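Local structure of arginyl-tRNA synthetase, putative (Plasmodium falciparum, 5JLD) at residues Asn133-Ser139 with Asn171-His177; Ile29-Val35 with Cys47-Ile53; Ile500-Ser506 with Asn563-Leu569. The protein probably joins L-arginine to its cognate tRNA at the expense of ATP, releasing AMP and diphosphate, as a class I aminoacyl-tRNA synthetase. All coordinates share one frame; numbering follows the deposited sequence.

In the fold
Along the chain contact 2 closes before contact 1 opens, and contact 3 comes last; no two touch or use the same helix or strand. The centre of contact 1 lies about 12 Å from that of the chain, in the parallel sheet of the catalytic domain; backbone bonds dominate, with mostly buried side chains on both faces. Contacts 2 and 3 sit far out, their centres about 30 and 34 Å from the chain centre, in the N-terminal and anticodon-binding domains. Each holds a loop against the start of a helix. In contact 2 a buried asparagine amide makes all three hydrogen bonds, beside a few aliphatic contacts; contact 3 combines a serine hydroxyl, an asparagine amide, one water and an aliphatic patch.

Contact 1: Asn133-Ser139 with Asn171-His177; sequences NVLVDFS and NTHRVNH
Leu-135 and Val-175 meet on one face of a parallel strand pair, CD1 of Leu-135 lying 3.6 Å from CG2 of Val-175. The leucine holds CG anti to its backbone N (chi1 -176°), which carries the isobutyl group across His-173 at about a right angle, CG of Leu-135 being 3.8 Å from CB of His-173. Arg-335 of helix 326-337 covers this face and makes a salt bridge with Asp-137 OD2. Val-134, Val-136, Thr-172 and Arg-174 occupy the other face; there Arg-174 extends to ion pairs with Glu-166 and Asp-159 of helix 149-167. Between the two layers the backbones are joined by a regular ladder of hydrogen bonds. His-173 N donates to Val-134 O (2.7 Å) and His-173 O accepts from Val-136 N (2.9 Å), and Val-175 repeats the pattern with Val-136 O and Phe-138 N. The Phe-138 ring turns an edge to Arg-174 CA.

The start of the pair is its solvent side, yet it is still held: Val-134 N donates to Asn-171 O, and the exposed Asn-171 stands beside Asn-133, both side chains pointing the same way with amide planes 77° apart, ND2 of Asn-171 reaching OD1 of Asn-133 at 2.7 Å. The far end is looser, for there the strands part and a water bridges them, donating to Asp-137 OD1 and Phe-138 O while accepting from His-177 N. Adjacent parallel strands joined through helix 149-167 form a beta-alpha-beta crossover, the building unit of the Rossmann-type catalytic fold of class I synthetases.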
loop_
_atom_site.group_PDB
_atom_site.type_symbol
_atom_site.label_atom_id
_atom_site.label_comp_id
_atom_site.label_asym_id
_atom_site.label_seq_id
_atom_site.Cartn_x
_atom_site.Cartn_y
_atom_site.Cartn_z
ATOM N N ASN A 133 -3.217 5.125 15.766
ATOM C CA ASN A 133 -2.065 4.242 15.663
ATOM C C ASN A 133 -2.337 3.158 14.646
ATOM O O ASN A 133 -3.285 2.391 14.790
ATOM C CB ASN A 133 -1.719 3.597 17.010
ATOM C CG ASN A 133 -1.424 4.604 18.100
ATOM O OD1 ASN A 133 -0.499 5.414 17.993
ATOM N ND2 ASN A 133 -2.177 4.514 19.195
ATOM N N VAL A 134 -1.485 3.073 13.636
ATOM C CA VAL A 134 -1.630 2.040 12.621
ATOM C C VAL A 134 -0.443 1.093 12.662
ATOM O O VAL A 134 0.709 1.532 12.759
ATOM C CB VAL A 134 -1.739 2.664 11.190
ATOM C CG1 VAL A 134 -1.682 1.575 10.123
ATOM C CG2 VAL A 134 -3.024 3.511 11.050
ATOM N N LEU A 135 -0.715 -0.202 12.579
ATOM C CA LEU A 135 0.351 -1.186 12.506
ATOM C C LEU A 135 0.227 -1.988 11.222
ATOM O O LEU A 135 -0.843 -2.492 10.920
ATOM C CB LEU A 135 0.322 -2.123 13.725
ATOM C CG LEU A 135 1.455 -3.148 13.824
ATOM C CD1 LEU A 135 1.802 -3.443 15.301
ATOM C CD2 LEU A 135 1.115 -4.444 13.085
ATOM N N VAL A 136 1.343 -2.140 10.510
ATOM C CA VAL A 136 1.386 -2.949 9.298
ATOM C C VAL A 136 2.329 -4.140 9.514
ATOM O O VAL A 136 3.522 -3.985 9.801
ATOM C CB VAL A 136 1.827 -2.112 8.065
ATOM C CG1 VAL A 136 1.807 -2.968 6.781
ATOM C CG2 VAL A 136 0.935 -0.862 7.902
ATOM N N ASP A 137 1.764 -5.332 9.383
ATOM C CA ASP A 137 2.468 -6.599 9.575
ATOM C C ASP A 137 2.821 -7.160 8.208
ATOM O O ASP A 137 1.932 -7.570 7.472
ATOM C CB ASP A 137 1.573 -7.562 10.365
ATOM C CG ASP A 137 2.247 -8.880 10.706
ATOM O OD1 ASP A 137 3.033 -9.427 9.900
ATOM O OD2 ASP A 137 1.972 -9.385 11.817
ATOM N N PHE A 138 4.106 -7.164 7.861
ATOM C CA PHE A 138 4.507 -7.591 6.533
ATOM C C PHE A 138 5.907 -8.187 6.474
ATOM O O PHE A 138 6.654 -8.166 7.463
ATOM C CB PHE A 138 4.373 -6.418 5.520
ATOM C CG PHE A 138 5.294 -5.237 5.773
ATOM C CD1 PHE A 138 5.203 -4.482 6.944
ATOM C CD2 PHE A 138 6.207 -4.835 4.796
ATOM C CE1 PHE A 138 6.035 -3.365 7.153
ATOM C CE2 PHE A 138 7.041 -3.721 4.989
ATOM C CZ PHE A 138 6.957 -2.987 6.172
ATOM N N SER A 139 6.206 -8.736 5.292
ATOM C CA SER A 139 7.428 -9.463 4.941
ATOM C C SER A 139 7.433 -10.874 5.531
ATOM O O SER A 139 7.272 -11.848 4.806
ATOM C CB SER A 139 8.680 -8.699 5.375
ATOM O OG SER A 139 9.807 -9.207 4.712
ATOM N N ASN A 171 0.933 7.870 12.837
ATOM C CA ASN A 171 1.858 7.074 13.642
ATOM C C ASN A 171 1.809 5.616 13.161
ATOM O O ASN A 171 0.830 4.893 13.377
ATOM C CB ASN A 171 1.516 7.179 15.139
ATOM C CG ASN A 171 2.519 6.431 16.029
ATOM O OD1 ASN A 171 3.734 6.479 15.798
ATOM N ND2 ASN A 171 2.007 5.732 17.045
ATOM N N THR A 172 2.862 5.184 12.491
ATOM C CA THR A 172 2.790 3.914 11.764
ATOM C C THR A 172 3.828 2.916 12.254
ATOM O O THR A 172 5.023 3.232 12.264
ATOM C CB THR A 172 2.976 4.164 10.258
ATOM O OG1 THR A 172 2.074 5.200 9.863
ATOM C CG2 THR A 172 2.671 2.914 9.456
ATOM N N HIS A 173 3.383 1.733 12.693
ATOM C CA HIS A 173 4.317 0.711 13.183
ATOM C C HIS A 173 4.655 -0.249 12.049
ATOM O O HIS A 173 3.785 -0.981 11.570
ATOM C CB HIS A 173 3.736 -0.096 14.361
ATOM C CG HIS A 173 3.385 0.715 15.568
ATOM N ND1 HIS A 173 4.275 0.962 16.593
ATOM C CD2 HIS A 173 2.222 1.316 15.932
ATOM C CE1 HIS A 173 3.686 1.690 17.524
ATOM N NE2 HIS A 173 2.439 1.915 17.148
ATOM N N ARG A 174 5.912 -0.243 11.625
ATOM C CA ARG A 174 6.417 -1.203 10.647
ATOM C C ARG A 174 6.908 -2.482 11.357
ATOM O O ARG A 174 7.971 -2.488 11.997
ATOM C CB ARG A 174 7.548 -0.577 9.841
ATOM C CG ARG A 174 7.131 0.698 9.138
ATOM C CD ARG A 174 8.346 1.504 8.737
ATOM N NE ARG A 174 8.007 2.381 7.618
ATOM C CZ ARG A 174 8.247 2.071 6.351
ATOM N NH1 ARG A 174 8.810 0.903 6.072
ATOM N NH2 ARG A 174 7.898 2.907 5.368
ATOM N N VAL A 175 6.148 -3.567 11.226
ATOM C CA VAL A 175 6.428 -4.755 12.022
ATOM C C VAL A 175 6.681 -6.007 11.186
ATOM O O VAL A 175 5.871 -6.417 10.376
ATOM C CB VAL A 175 5.289 -5.031 13.008
ATOM C CG1 VAL A 175 5.534 -6.351 13.749
ATOM C CG2 VAL A 175 5.187 -3.888 14.011
ATOM N N ASN A 176 7.831 -6.618 11.422
ATOM C CA ASN A 176 8.213 -7.845 10.758
ATOM C C ASN A 176 8.093 -9.037 11.715
ATOM O O ASN A 176 8.959 -9.212 12.558
ATOM C CB ASN A 176 9.649 -7.709 10.231
ATOM C CG ASN A 176 10.017 -8.797 9.246
ATOM O OD1 ASN A 176 9.241 -9.724 9.002
ATOM N ND2 ASN A 176 11.199 -8.677 8.656
ATOM N N HIS A 177 7.014 -9.814 11.575
ATOM C CA HIS A 177 6.707 -10.995 12.396
ATOM C C HIS A 177 7.530 -12.190 11.918
ATOM O O HIS A 177 7.011 -13.098 11.269
ATOM C CB HIS A 177 5.198 -11.304 12.332
ATOM C CG HIS A 177 4.723 -12.367 13.285
ATOM N ND1 HIS A 177 4.236 -12.076 14.539
ATOM C CD2 HIS A 177 4.583 -13.710 13.127
ATOM C CE1 HIS A 177 3.861 -13.199 15.135
ATOM N NE2 HIS A 177 4.051 -14.198 14.294
HETATM O O HOH W 1 5.575 -9.775 9.232
#

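Contact 2: Ile29-Val35 with Cys47-Ile53; sequences ISEDAIV and CNNAINI
Ile-29 begins the contact by laying CD1 obliquely against CG2 of Ile-53 (4.2 Å), a residue that also packs on Phe-26 and on Ile-69 of helix 66-75. Glu-31 comes next, its chain bent about the CB-CG bond (chi2 76°), which brings CD to 3.8 Å from CG1 of Ile-53 and swings the carboxylate over to Asn-49. There OE2 of Glu-31 accepts from ND2 of Asn-49 at 2.6 Å through its anti lone pair, the carboxylate and amide planes standing 83° apart. The carbonyl O of Asp-32 receives the same ND2 of Asn-49 at 3.0 Å, but from above the carbonyl plane. Ala-33 follows, its N hydrogen-bonded to OE1 of Gln-19 in helix 10-25. Ile-34 N then donates almost straight to Asn-49 OD1 at 2.8 Å, meeting a lone pair in the carbonyl plane. Ile-34 O faces CA of Cys-47, and Val-35 CG2 touches Cys-47 CB more distantly, at 4.4 Å.

One buried amide thus has both its ends engaged: ND2 holds a carboxylate and a backbone carbonyl, while OD1 holds a backbone N-H. These three bonds fix the flip of the Asn-49 amide and tie the irregular loop to the beginning of helix 49-57.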
loop_
_atom_site.group_PDB
_atom_site.type_symbol
_atom_site.label_atom_id
_atom_site.label_comp_id
_atom_site.label_asym_id
_atom_site.label_seq_id
_atom_site.Cartn_x
_atom_site.Cartn_y
_atom_site.Cartn_z
ATOM N N ILE A 29 -36.258 9.777 2.834
ATOM C CA ILE A 29 -35.661 8.684 2.076
ATOM C C ILE A 29 -34.334 8.286 2.699
ATOM O O ILE A 29 -33.622 9.123 3.255
ATOM C CB ILE A 29 -35.453 9.065 0.576
ATOM C CG1 ILE A 29 -35.519 7.835 -0.327
ATOM C CG2 ILE A 29 -34.139 9.825 0.356
ATOM C CD1 ILE A 29 -35.340 8.166 -1.803
ATOM N N SER A 30 -34.012 7.000 2.644
ATOM C CA SER A 30 -32.688 6.560 3.064
ATOM C C SER A 30 -31.972 6.088 1.817
ATOM O O SER A 30 -32.238 5.002 1.299
ATOM C CB SER A 30 -32.750 5.452 4.128
ATOM N N GLU A 31 -31.069 6.929 1.336
ATOM C CA GLU A 31 -30.426 6.724 0.047
ATOM C C GLU A 31 -29.054 7.391 0.084
ATOM O O GLU A 31 -28.940 8.610 -0.032
ATOM C CB GLU A 31 -31.303 7.293 -1.088
ATOM C CG GLU A 31 -30.679 7.249 -2.493
ATOM C CD GLU A 31 -30.702 5.861 -3.112
ATOM O OE1 GLU A 31 -31.596 5.062 -2.763
ATOM O OE2 GLU A 31 -29.807 5.556 -3.930
ATOM N N ASP A 32 -28.013 6.589 0.275
ATOM C CA ASP A 32 -26.664 7.123 0.358
ATOM C C ASP A 32 -26.139 7.388 -1.045
ATOM O O ASP A 32 -26.109 6.488 -1.888
ATOM C CB ASP A 32 -25.745 6.163 1.112
ATOM C CG ASP A 32 -24.429 6.809 1.508
ATOM O OD1 ASP A 32 -23.465 6.746 0.716
ATOM O OD2 ASP A 32 -24.361 7.380 2.616
ATOM N N ALA A 33 -25.752 8.634 -1.295
ATOM C CA ALA A 33 -25.270 9.031 -2.610
ATOM C C ALA A 33 -23.963 8.325 -2.918
ATOM O O ALA A 33 -23.081 8.238 -2.068
ATOM C CB ALA A 33 -25.086 10.536 -2.690
ATOM N N ILE A 34 -23.850 7.808 -4.132
ATOM C CA ILE A 34 -22.595 7.231 -4.572
ATOM C C ILE A 34 -22.095 7.992 -5.793
ATOM O O ILE A 34 -22.845 8.269 -6.731
ATOM C CB ILE A 34 -22.720 5.731 -4.884
ATOM C CG1 ILE A 34 -23.116 4.966 -3.616
ATOM C CG2 ILE A 34 -21.404 5.201 -5.421
ATOM C CD1 ILE A 34 -23.177 3.454 -3.794
ATOM N N VAL A 35 -20.819 8.337 -5.749
ATOM C CA VAL A 35 -20.186 9.136 -6.769
ATOM C C VAL A 35 -19.021 8.368 -7.382
ATOM O O VAL A 35 -18.190 7.795 -6.672
ATOM C CB VAL A 35 -19.725 10.488 -6.175
ATOM C CG1 VAL A 35 -18.708 11.191 -7.086
ATOM C CG2 VAL A 35 -20.940 11.356 -5.930
ATOM N N CYS A 47 -23.043 10.567 -10.809
ATOM C CA CYS A 47 -23.830 10.010 -9.721
ATOM C C CYS A 47 -25.018 9.263 -10.297
ATOM O O CYS A 47 -25.733 9.781 -11.158
ATOM C CB CYS A 47 -24.293 11.104 -8.761
ATOM S SG CYS A 47 -25.536 10.531 -7.568
ATOM N N ASN A 48 -25.226 8.042 -9.817
ATOM C CA ASN A 48 -26.177 7.129 -10.428
ATOM C C ASN A 48 -27.445 6.898 -9.614
ATOM O O ASN A 48 -28.308 6.101 -10.019
ATOM C CB ASN A 48 -25.490 5.784 -10.706
ATOM C CG ASN A 48 -24.726 5.788 -12.020
ATOM O OD1 ASN A 48 -23.825 6.594 -12.225
ATOM N ND2 ASN A 48 -25.104 4.900 -12.924
ATOM N N ASN A 49 -27.595 7.637 -8.514
ATOM C CA ASN A 49 -28.636 7.325 -7.525
ATOM C C ASN A 49 -30.058 7.467 -8.027
ATOM O O ASN A 49 -30.963 6.799 -7.513
ATOM C CB ASN A 49 -28.451 8.178 -6.272
ATOM C CG ASN A 49 -27.299 7.692 -5.416
ATOM O OD1 ASN A 49 -26.146 8.019 -5.680
ATOM N ND2 ASN A 49 -27.600 6.885 -4.403
ATOM N N ALA A 50 -30.266 8.293 -9.049
ATOM C CA ALA A 50 -31.601 8.445 -9.615
ATOM C C ALA A 50 -32.123 7.110 -10.128
ATOM O O ALA A 50 -33.319 6.844 -10.078
ATOM C CB ALA A 50 -31.609 9.484 -10.743
ATOM N N ILE A 51 -31.222 6.268 -10.622
ATOM C CA ILE A 51 -31.632 5.000 -11.218
ATOM C C ILE A 51 -32.182 4.082 -10.121
ATOM O O ILE A 51 -33.272 3.518 -10.248
ATOM C CB ILE A 51 -30.465 4.356 -11.983
ATOM C CG1 ILE A 51 -30.087 5.274 -13.156
ATOM C CG2 ILE A 51 -30.839 2.953 -12.487
ATOM C CD1 ILE A 51 -28.838 4.872 -13.911
ATOM N N ASN A 52 -31.468 4.003 -9.012
ATOM C CA ASN A 52 -31.942 3.210 -7.879
ATOM C C ASN A 52 -33.202 3.783 -7.219
ATOM O O ASN A 52 -34.096 3.033 -6.807
ATOM C CB ASN A 52 -30.819 3.053 -6.861
ATOM C CG ASN A 52 -29.804 2.006 -7.296
ATOM O OD1 ASN A 52 -29.930 1.416 -8.379
ATOM N ND2 ASN A 52 -28.789 1.774 -6.468
ATOM N N ILE A 53 -33.299 5.108 -7.150
ATOM C CA ILE A 53 -34.496 5.724 -6.589
ATOM C C ILE A 53 -35.692 5.421 -7.479
ATOM O O ILE A 53 -36.789 5.177 -6.982
ATOM C CB ILE A 53 -34.327 7.243 -6.414
ATOM C CG1 ILE A 53 -33.242 7.527 -5.372
ATOM C CG2 ILE A 53 -35.633 7.875 -5.960
ATOM C CD1 ILE A 53 -32.882 8.985 -5.222
#

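Contact 3: Ile500-Ser506 with Asn563-Leu569; sequences ISKDELS and NEKSRLL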
loop_
_atom_site.group_PDB
_atom_site.type_symbol
_atom_site.label_atom_id
_atom_site.label_comp_id
_atom_site.label_asym_id
_atom_site.label_seq_id
_atom_site.Cartn_x
_atom_site.Cartn_y
_atom_site.Cartn_z
ATOM N N ILE A 500 7.911 33.003 -10.942
ATOM C CA ILE A 500 6.522 32.952 -11.372
ATOM C C ILE A 500 5.548 32.890 -10.201
ATOM O O ILE A 500 5.653 32.011 -9.347
ATOM C CB ILE A 500 6.274 31.720 -12.267
ATOM C CG1 ILE A 500 7.324 31.627 -13.372
ATOM C CG2 ILE A 500 4.860 31.723 -12.813
ATOM C CD1 ILE A 500 7.189 30.384 -14.217
ATOM N N SER A 501 4.579 33.798 -10.182
ATOM C CA SER A 501 3.515 33.740 -9.187
ATOM C C SER A 501 2.424 32.755 -9.610
ATOM O O SER A 501 2.204 32.536 -10.810
ATOM C CB SER A 501 2.912 35.129 -8.967
ATOM O OG SER A 501 1.920 35.410 -9.932
ATOM N N LYS A 502 1.740 32.177 -8.622
ATOM C CA LYS A 502 0.650 31.228 -8.868
ATOM C C LYS A 502 -0.427 31.767 -9.813
ATOM O O LYS A 502 -1.092 30.996 -10.510
ATOM C CB LYS A 502 -0.024 30.819 -7.553
ATOM C CG LYS A 502 0.725 31.226 -6.297
ATOM C CD LYS A 502 -0.030 30.826 -5.034
ATOM C CE LYS A 502 0.674 31.368 -3.790
ATOM N NZ LYS A 502 0.179 30.764 -2.518
ATOM N N ASP A 503 -0.606 33.085 -9.842
ATOM C CA ASP A 503 -1.706 33.658 -10.599
ATOM C C ASP A 503 -1.430 33.693 -12.109
ATOM O O ASP A 503 -2.223 34.249 -12.882
ATOM C CB ASP A 503 -2.031 35.061 -10.085
ATOM C CG ASP A 503 -2.829 35.041 -8.784
ATOM O OD1 ASP A 503 -3.638 34.106 -8.588
ATOM O OD2 ASP A 503 -2.658 35.975 -7.970
ATOM N N GLU A 504 -0.314 33.103 -12.534
ATOM C CA GLU A 504 -0.064 32.947 -13.961
ATOM C C GLU A 504 -0.968 31.855 -14.491
ATOM O O GLU A 504 -1.291 31.806 -15.680
ATOM C CB GLU A 504 1.397 32.606 -14.245
ATOM C CG GLU A 504 2.346 33.784 -14.119
ATOM C CD GLU A 504 2.225 34.763 -15.266
ATOM O OE1 GLU A 504 1.556 34.434 -16.266
ATOM O OE2 GLU A 504 2.798 35.866 -15.163
ATOM N N LEU A 505 -1.397 30.993 -13.580
ATOM C CA LEU A 505 -2.067 29.754 -13.930
ATOM C C LEU A 505 -3.357 29.986 -14.693
ATOM O O LEU A 505 -4.297 30.579 -14.174
ATOM C CB LEU A 505 -2.341 28.942 -12.662
ATOM C CG LEU A 505 -2.485 27.433 -12.827
ATOM C CD1 LEU A 505 -1.238 26.835 -13.464
ATOM C CD2 LEU A 505 -2.738 26.814 -11.472
ATOM N N SER A 506 -3.386 29.515 -15.936
ATOM C CA SER A 506 -4.571 29.614 -16.773
ATOM C C SER A 506 -4.735 28.375 -17.643
ATOM O O SER A 506 -3.943 28.110 -18.560
ATOM C CB SER A 506 -4.526 30.871 -17.654
ATOM O OG SER A 506 -4.177 32.003 -16.884
ATOM N N ASN A 563 1.149 32.168 -22.722
ATOM C CA ASN A 563 0.792 31.465 -21.504
ATOM C C ASN A 563 1.899 30.499 -21.038
ATOM O O ASN A 563 1.656 29.561 -20.261
ATOM C CB ASN A 563 -0.522 30.719 -21.698
ATOM C CG ASN A 563 -1.266 30.525 -20.394
ATOM O OD1 ASN A 563 -1.309 31.431 -19.566
ATOM N ND2 ASN A 563 -1.824 29.334 -20.187
ATOM N N GLU A 564 3.112 30.760 -21.511
ATOM C CA GLU A 564 4.301 29.968 -21.200
ATOM C C GLU A 564 4.539 29.768 -19.694
ATOM O O GLU A 564 4.729 28.630 -19.229
ATOM C CB GLU A 564 5.522 30.635 -21.854
ATOM C CG GLU A 564 6.843 30.405 -21.172
ATOM C CD GLU A 564 8.006 30.909 -22.005
ATOM O OE1 GLU A 564 7.861 31.963 -22.656
ATOM O OE2 GLU A 564 9.066 30.243 -22.013
ATOM N N LYS A 565 4.516 30.862 -18.931
ATOM C CA LYS A 565 4.757 30.770 -17.487
ATOM C C LYS A 565 3.759 29.830 -16.785
ATOM O O LYS A 565 4.162 28.949 -16.017
ATOM C CB LYS A 565 4.734 32.162 -16.866
ATOM C CG LYS A 565 5.958 33.009 -17.257
ATOM C CD LYS A 565 5.873 34.417 -16.691
ATOM C CE LYS A 565 7.196 35.148 -16.813
ATOM N NZ LYS A 565 7.212 36.430 -16.042
ATOM N N SER A 566 2.469 29.984 -17.075
ATOM C CA SER A 566 1.451 29.062 -16.560
ATOM C C SER A 566 1.753 27.602 -16.923
ATOM O O SER A 566 1.639 26.715 -16.074
ATOM C CB SER A 566 0.061 29.428 -17.079
ATOM O OG SER A 566 -0.901 28.491 -16.622
ATOM N N ARG A 567 2.154 27.352 -18.168
ATOM C CA ARG A 567 2.531 25.987 -18.552
ATOM C C ARG A 567 3.703 25.463 -17.709
ATOM O O ARG A 567 3.701 24.316 -17.298
ATOM C CB ARG A 567 2.881 25.907 -20.036
ATOM C CG ARG A 567 1.652 26.082 -20.940
ATOM C CD ARG A 567 1.870 25.561 -22.345
ATOM N NE ARG A 567 2.764 26.405 -23.133
ATOM C CZ ARG A 567 2.435 27.570 -23.698
ATOM N NH1 ARG A 567 1.216 28.093 -23.556
ATOM N NH2 ARG A 567 3.348 28.227 -24.398
ATOM N N LEU A 568 4.692 26.312 -17.458
ATOM C CA LEU A 568 5.843 25.922 -16.657
ATOM C C LEU A 568 5.411 25.566 -15.236
ATOM O O LEU A 568 5.885 24.590 -14.648
ATOM C CB LEU A 568 6.879 27.042 -16.632
ATOM C CG LEU A 568 8.319 26.563 -16.467
ATOM C CD1 LEU A 568 8.755 25.779 -17.707
ATOM C CD2 LEU A 568 9.249 27.745 -16.210
ATOM N N LEU A 569 4.499 26.366 -14.700
ATOM C CA LEU A 569 3.908 26.108 -13.396
ATOM C C LEU A 569 3.231 24.739 -13.366
ATOM O O LEU A 569 3.397 23.957 -12.403
ATOM C CB LEU A 569 2.906 27.212 -13.046
ATOM C CG LEU A 569 3.017 27.858 -11.663
ATOM C CD1 LEU A 569 4.462 28.181 -11.322
ATOM C CD2 LEU A 569 2.156 29.105 -11.599
HETATM O O HOH W 2 1.322 32.478 -18.581
#
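Within the DALR domain, the helical anticodon-binding domain of arginyl-tRNA synthetases, Ser-566 and Asn-563 at the start of helix 564-584 receive the loop that leads from helix 476-492 into helix 510-520. The loop makes a short 3-10 turn at 502-504, and its outer side faces helix 99-108 and the residues just after it: Lys-502 NZ is hydrogen-bonded to Phe-110 O and Asp-503 OD1 forms a salt bridge with Lys-107.

The inner side of the loop packs on the helix. Ile-500 and Leu-569 slide past each other in opposite directions, CG2 of the isoleucine 3.9 Å from CD1 of the leucine, while the side chains of Ile-500 and Leu-568 cross at about a right angle, CD1 of the former against CD2 of the latter. The other branch of Leu-569, CD2, lies under the backbone of Ser-501 and Lys-502, and Leu-505 CD1 closes over Leu-569 CB.

Beside this patch the contact turns polar. On its exposed side Glu-504 bends its carboxylate obliquely over the aliphatic part of Lys-565, OE2 of Glu-504 coming to 3.7 Å from CD of Lys-565; NZ of Lys-565 stays 4.5 Å from the same OE2, too far for a salt bridge. A water sits between Glu-504 OE1 and Asn-563 OD1, 3.0 Å from each, and accepts the N-H of Ser-566, serving one of the backbone donors of the first helical turn.

Asn-563 occupies the N-cap position without capping the helix. Its ND2 instead donates to Ser-506 O at 2.9 Å, meeting a lone pair in the carbonyl plane. With chi1 at 177° the Ser-566 hydroxyl is directed to the loop, where Ser-506 N donates to Ser-566 OG at 2.8 Å with an N-H...O angle of 166°.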